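Local structure of ribonuclease P protein component 3 (Thermococcus kodakarensis KOD1, 3WYZ) at residues G93-M96 and R97-R100; G138-L141 and S142-L145. The protein probably serves as a protein subunit of ribonuclease P, the RNA-containing enzyme that cuts precursor tRNAs to produce their mature 5' ends. All coordinates share one frame; numbering follows the deposited sequence.

Contact 1 (G93-M96 and R97-R100); sequences GGDM and RINR
The first turn of helix 96-104 is tied back to the loop leading into it, with Asn-99 reaching Gly-94. Asn-99 CG lies beside its own backbone N (chi1 -72°), which sends the amide back along the helix toward its start. There Asn-99 OD1 accepts a hydrogen bond from Gly-94 N at 3.1 Å, the donor tilted 19° from the carbonyl plane. ND2 is bound to the backbone oxygens of Pro-113 and Gly-121, so both ends of this buried amide are held and its rotation is fixed. Gly-93 packs close by, its CA 3.2 Å from Asn-99 OD1. This is a strand-to-helix connection of the TIM barrel-like fold: strand 88-92 ends, the loop turns, and Asp-95 occupies the N-cap position. Asp-95 O accepts a short, nearly straight hydrogen bond of 2.7 Å from Asn-99 N. The next bond, from Arg-100 N to Met-96 O, is 3.1 Å long. Asp-95 and Ile-98 side chains cross at about a right angle, with Ile-98 CG1 3.7 Å from Asp-95 CB and 3.6 Å from Asp-95 OD2. The carboxylate of Asp-95 also makes a long, weak ion pair with Arg-72.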
loop_
_atom_site.group_PDB
_atom_site.type_symbol
_atom_site.label_atom_id
_atom_site.label_comp_id
_atom_site.label_asym_id
_atom_site.label_seq_id
_atom_site.Cartn_x
_atom_site.Cartn_y
_atom_site.Cartn_z
ATOM N N GLY A 93 3.020 -3.611 -6.795
ATOM C CA GLY A 93 3.752 -2.999 -7.892
ATOM C C GLY A 93 4.990 -3.793 -8.265
ATOM O O GLY A 93 5.365 -4.724 -7.563
ATOM N N GLY A 94 5.624 -3.421 -9.374
ATOM C CA GLY A 94 6.845 -4.080 -9.828
ATOM C C GLY A 94 6.882 -4.361 -11.318
ATOM O O GLY A 94 7.945 -4.278 -11.944
ATOM N N ASP A 95 5.733 -4.729 -11.878
ATOM C CA ASP A 95 5.596 -4.922 -13.315
ATOM C C ASP A 95 4.926 -3.678 -13.886
ATOM O O ASP A 95 3.961 -3.168 -13.313
ATOM C CB ASP A 95 4.771 -6.181 -13.602
ATOM C CG ASP A 95 4.667 -6.509 -15.094
ATOM O OD1 ASP A 95 5.393 -5.917 -15.922
ATOM O OD2 ASP A 95 3.849 -7.383 -15.441
ATOM N N MET A 96 5.444 -3.188 -15.008
ATOM C CA MET A 96 4.959 -1.941 -15.587
ATOM C C MET A 96 3.545 -2.042 -16.154
ATOM O O MET A 96 2.775 -1.079 -16.068
ATOM C CB MET A 96 5.927 -1.430 -16.654
ATOM C CG MET A 96 7.074 -0.614 -16.084
ATOM S SD MET A 96 6.526 0.868 -15.208
ATOM C CE MET A 96 7.874 1.982 -15.601
ATOM N N ARG A 97 3.210 -3.194 -16.738
ATOM C CA ARG A 97 1.840 -3.466 -17.185
ATOM C C ARG A 97 0.870 -3.494 -16.002
ATOM O O ARG A 97 -0.272 -3.033 -16.109
ATOM C CB ARG A 97 1.760 -4.805 -17.926
ATOM C CG ARG A 97 2.432 -4.806 -19.286
ATOM C CD ARG A 97 2.127 -6.081 -20.062
ATOM N NE ARG A 97 2.678 -6.030 -21.415
ATOM C CZ ARG A 97 2.544 -6.987 -22.333
ATOM N NH1 ARG A 97 1.869 -8.104 -22.064
ATOM N NH2 ARG A 97 3.091 -6.825 -23.535
ATOM N N ILE A 98 1.335 -4.046 -14.883
ATOM C CA ILE A 98 0.536 -4.140 -13.663
ATOM C C ILE A 98 0.380 -2.775 -13.018
ATOM O O ILE A 98 -0.729 -2.390 -12.651
ATOM C CB ILE A 98 1.152 -5.134 -12.657
ATOM C CG1 ILE A 98 1.151 -6.553 -13.250
ATOM C CG2 ILE A 98 0.414 -5.105 -11.322
ATOM C CD1 ILE A 98 -0.217 -7.108 -13.598
ATOM N N ASN A 99 1.490 -2.052 -12.893
ATOM C CA ASN A 99 1.464 -0.690 -12.372
ATOM C C ASN A 99 0.456 0.181 -13.118
ATOM O O ASN A 99 -0.306 0.911 -12.496
ATOM C CB ASN A 99 2.854 -0.043 -12.452
ATOM C CG ASN A 99 3.828 -0.609 -11.438
ATOM O OD1 ASN A 99 3.513 -1.542 -10.717
ATOM N ND2 ASN A 99 5.027 -0.049 -11.392
ATOM N N ARG A 100 0.454 0.093 -14.445
ATOM C CA ARG A 100 -0.464 0.869 -15.281
ATOM C C ARG A 100 -1.914 0.416 -15.119
ATOM O O ARG A 100 -2.811 1.246 -14.956
ATOM C CB ARG A 100 -0.050 0.774 -16.753
ATOM C CG ARG A 100 -0.768 1.752 -17.680
ATOM C CD ARG A 100 -0.773 1.262 -19.125
ATOM N NE ARG A 100 -1.575 0.045 -19.283
ATOM C CZ ARG A 100 -1.745 -0.619 -20.427
ATOM N NH1 ARG A 100 -1.174 -0.200 -21.556
ATOM N NH2 ARG A 100 -2.499 -1.715 -20.445
#

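Contact 2 (G138-L141 and S142-L145); sequences GFSL and SPLL
Ser-140, the last residue of strand 136-140, meets the ring of Pro-143 in the turn that follows. A chi1 of 70° sets its OG between the backbone N and the carbonyl carbon, and Ser-140 OG comes up against two carbons of the pyrrolidine, 3.2 Å from Pro-143 CD and 3.5 Å from Pro-143 CG. These are van der Waals contacts; the polar need of this buried hydroxyl is met by a hydrogen bond with Ser-112 OG.

Leu-141 follows, with both its backbone and its side chain engaged. Leu-141 O accepts a hydrogen bond from Leu-144 N at 3.1 Å, bent to 135° at the hydrogen, with the donor standing above the carbonyl plane. Pro-143 N also lies near that oxygen but has no hydrogen to give. Leu-145 CD2 presses against the same oxygen, 3.1 Å from Leu-141 O, a tight approach.

The side chain of Leu-141 meets two leucines of the turn through different atoms. Leu-141 CG, anti to its own backbone N, sits 3.6 Å from Leu-145 CD2, while Leu-141 CD1 comes to 3.9 Å from Leu-144 CD1, where the two side chains cross at about a right angle. Leu-191 and Leu-194 of helix 188-198 also pack on Leu-141. Leu-144 is buried against helix 149-168 as well, whereas Leu-145 lies on the exposed side.

A second turn bond, 3.3 Å from Leu-145 N to Ser-142 O, repeats the three-residue spacing of the first; the short helix as a whole is only weakly bonded. A bound glycerol, probably from crystallisation, lies beside the Ser-142 side chain. Such a short helical turn, set directly on the C-terminal end of a parallel strand, is a beta-alpha loop element of a TIM barrel-like fold.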
loop_
_atom_site.group_PDB
_atom_site.type_symbol
_atom_site.label_atom_id
_atom_site.label_comp_id
_atom_site.label_asym_id
_atom_site.label_seq_id
_atom_site.Cartn_x
_atom_site.Cartn_y
_atom_site.Cartn_z
ATOM N N GLY A 138 1.267 3.389 -2.169
ATOM C CA GLY A 138 1.741 2.829 -0.911
ATOM C C GLY A 138 3.255 2.742 -0.826
ATOM O O GLY A 138 3.884 1.989 -1.565
ATOM N N PHE A 139 3.834 3.510 0.090
ATOM C CA PHE A 139 5.268 3.473 0.349
ATOM C C PHE A 139 5.570 2.463 1.443
ATOM O O PHE A 139 5.487 2.787 2.633
ATOM C CB PHE A 139 5.777 4.858 0.768
ATOM C CG PHE A 139 5.768 5.862 -0.341
ATOM C CD1 PHE A 139 4.648 6.623 -0.585
ATOM C CD2 PHE A 139 6.884 6.041 -1.135
ATOM C CE1 PHE A 139 4.635 7.550 -1.609
ATOM C CE2 PHE A 139 6.882 6.963 -2.164
ATOM C CZ PHE A 139 5.756 7.719 -2.401
ATOM N N SER A 140 5.918 1.240 1.034
ATOM C CA SER A 140 6.170 0.148 1.971
ATOM C C SER A 140 7.576 0.252 2.544
ATOM O O SER A 140 8.528 0.495 1.818
ATOM C CB SER A 140 5.985 -1.211 1.285
ATOM O OG SER A 140 7.025 -1.457 0.346
ATOM N N LEU A 141 7.696 0.056 3.851
ATOM C CA LEU A 141 8.993 -0.007 4.516
ATOM C C LEU A 141 9.640 -1.397 4.394
ATOM O O LEU A 141 10.850 -1.529 4.562
ATOM C CB LEU A 141 8.827 0.380 5.986
ATOM C CG LEU A 141 10.026 0.292 6.930
ATOM C CD1 LEU A 141 11.230 1.094 6.447
ATOM C CD2 LEU A 141 9.610 0.751 8.316
ATOM N N SER A 142 8.835 -2.417 4.082
ATOM C CA SER A 142 9.272 -3.821 4.090
ATOM C C SER A 142 10.564 -4.116 3.309
ATOM O O SER A 142 11.450 -4.782 3.837
ATOM C CB SER A 142 8.153 -4.738 3.575
ATOM O OG SER A 142 8.375 -6.066 3.992
ATOM N N PRO A 143 10.675 -3.636 2.053
ATOM C CA PRO A 143 11.884 -3.924 1.266
ATOM C C PRO A 143 13.191 -3.409 1.891
ATOM O O PRO A 143 14.234 -4.023 1.707
ATOM C CB PRO A 143 11.617 -3.211 -0.069
ATOM C CG PRO A 143 10.141 -3.019 -0.127
ATOM C CD PRO A 143 9.714 -2.815 1.291
ATOM N N LEU A 144 13.122 -2.302 2.628
ATOM C CA LEU A 144 14.310 -1.704 3.238
ATOM C C LEU A 144 14.901 -2.528 4.379
ATOM O O LEU A 144 16.107 -2.472 4.611
ATOM C CB LEU A 144 14.007 -0.291 3.734
ATOM C CG LEU A 144 13.807 0.769 2.658
ATOM C CD1 LEU A 144 13.290 2.050 3.290
ATOM C CD2 LEU A 144 15.106 1.034 1.910
ATOM N N LEU A 145 14.062 -3.282 5.087
ATOM C CA LEU A 145 14.535 -4.149 6.169
ATOM C C LEU A 145 15.304 -5.344 5.628
ATOM O O LEU A 145 16.234 -5.825 6.271
ATOM C CB LEU A 145 13.378 -4.657 7.037
ATOM C CG LEU A 145 12.647 -3.684 7.973
ATOM C CD1 LEU A 145 13.581 -2.665 8.606
ATOM C CD2 LEU A 145 11.528 -2.963 7.251
#

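Overall arrangement
Contact 1 comes first along the chain and contact 2 follows in series, their centres about 17 Å apart and their nearest atoms about 8 Å, without touching. Each lies where a strand of the seven-stranded parallel sheet gives way to helix: strand 88-92 to helix 96-104, and strand 136-140 to the short helix 142-145. Strand 109-111 runs between those two strands and links them: Gly-93 is hydrogen-bonded through its backbone to Ile-111, and Gly-138 to Leu-110 and Ser-112. Because the strands are parallel and both turns follow a strand, both lie at the C-terminal ends of the strands of the TIM barrel-like fold, and each shapes one of the connections by which the chain leaves the sheet.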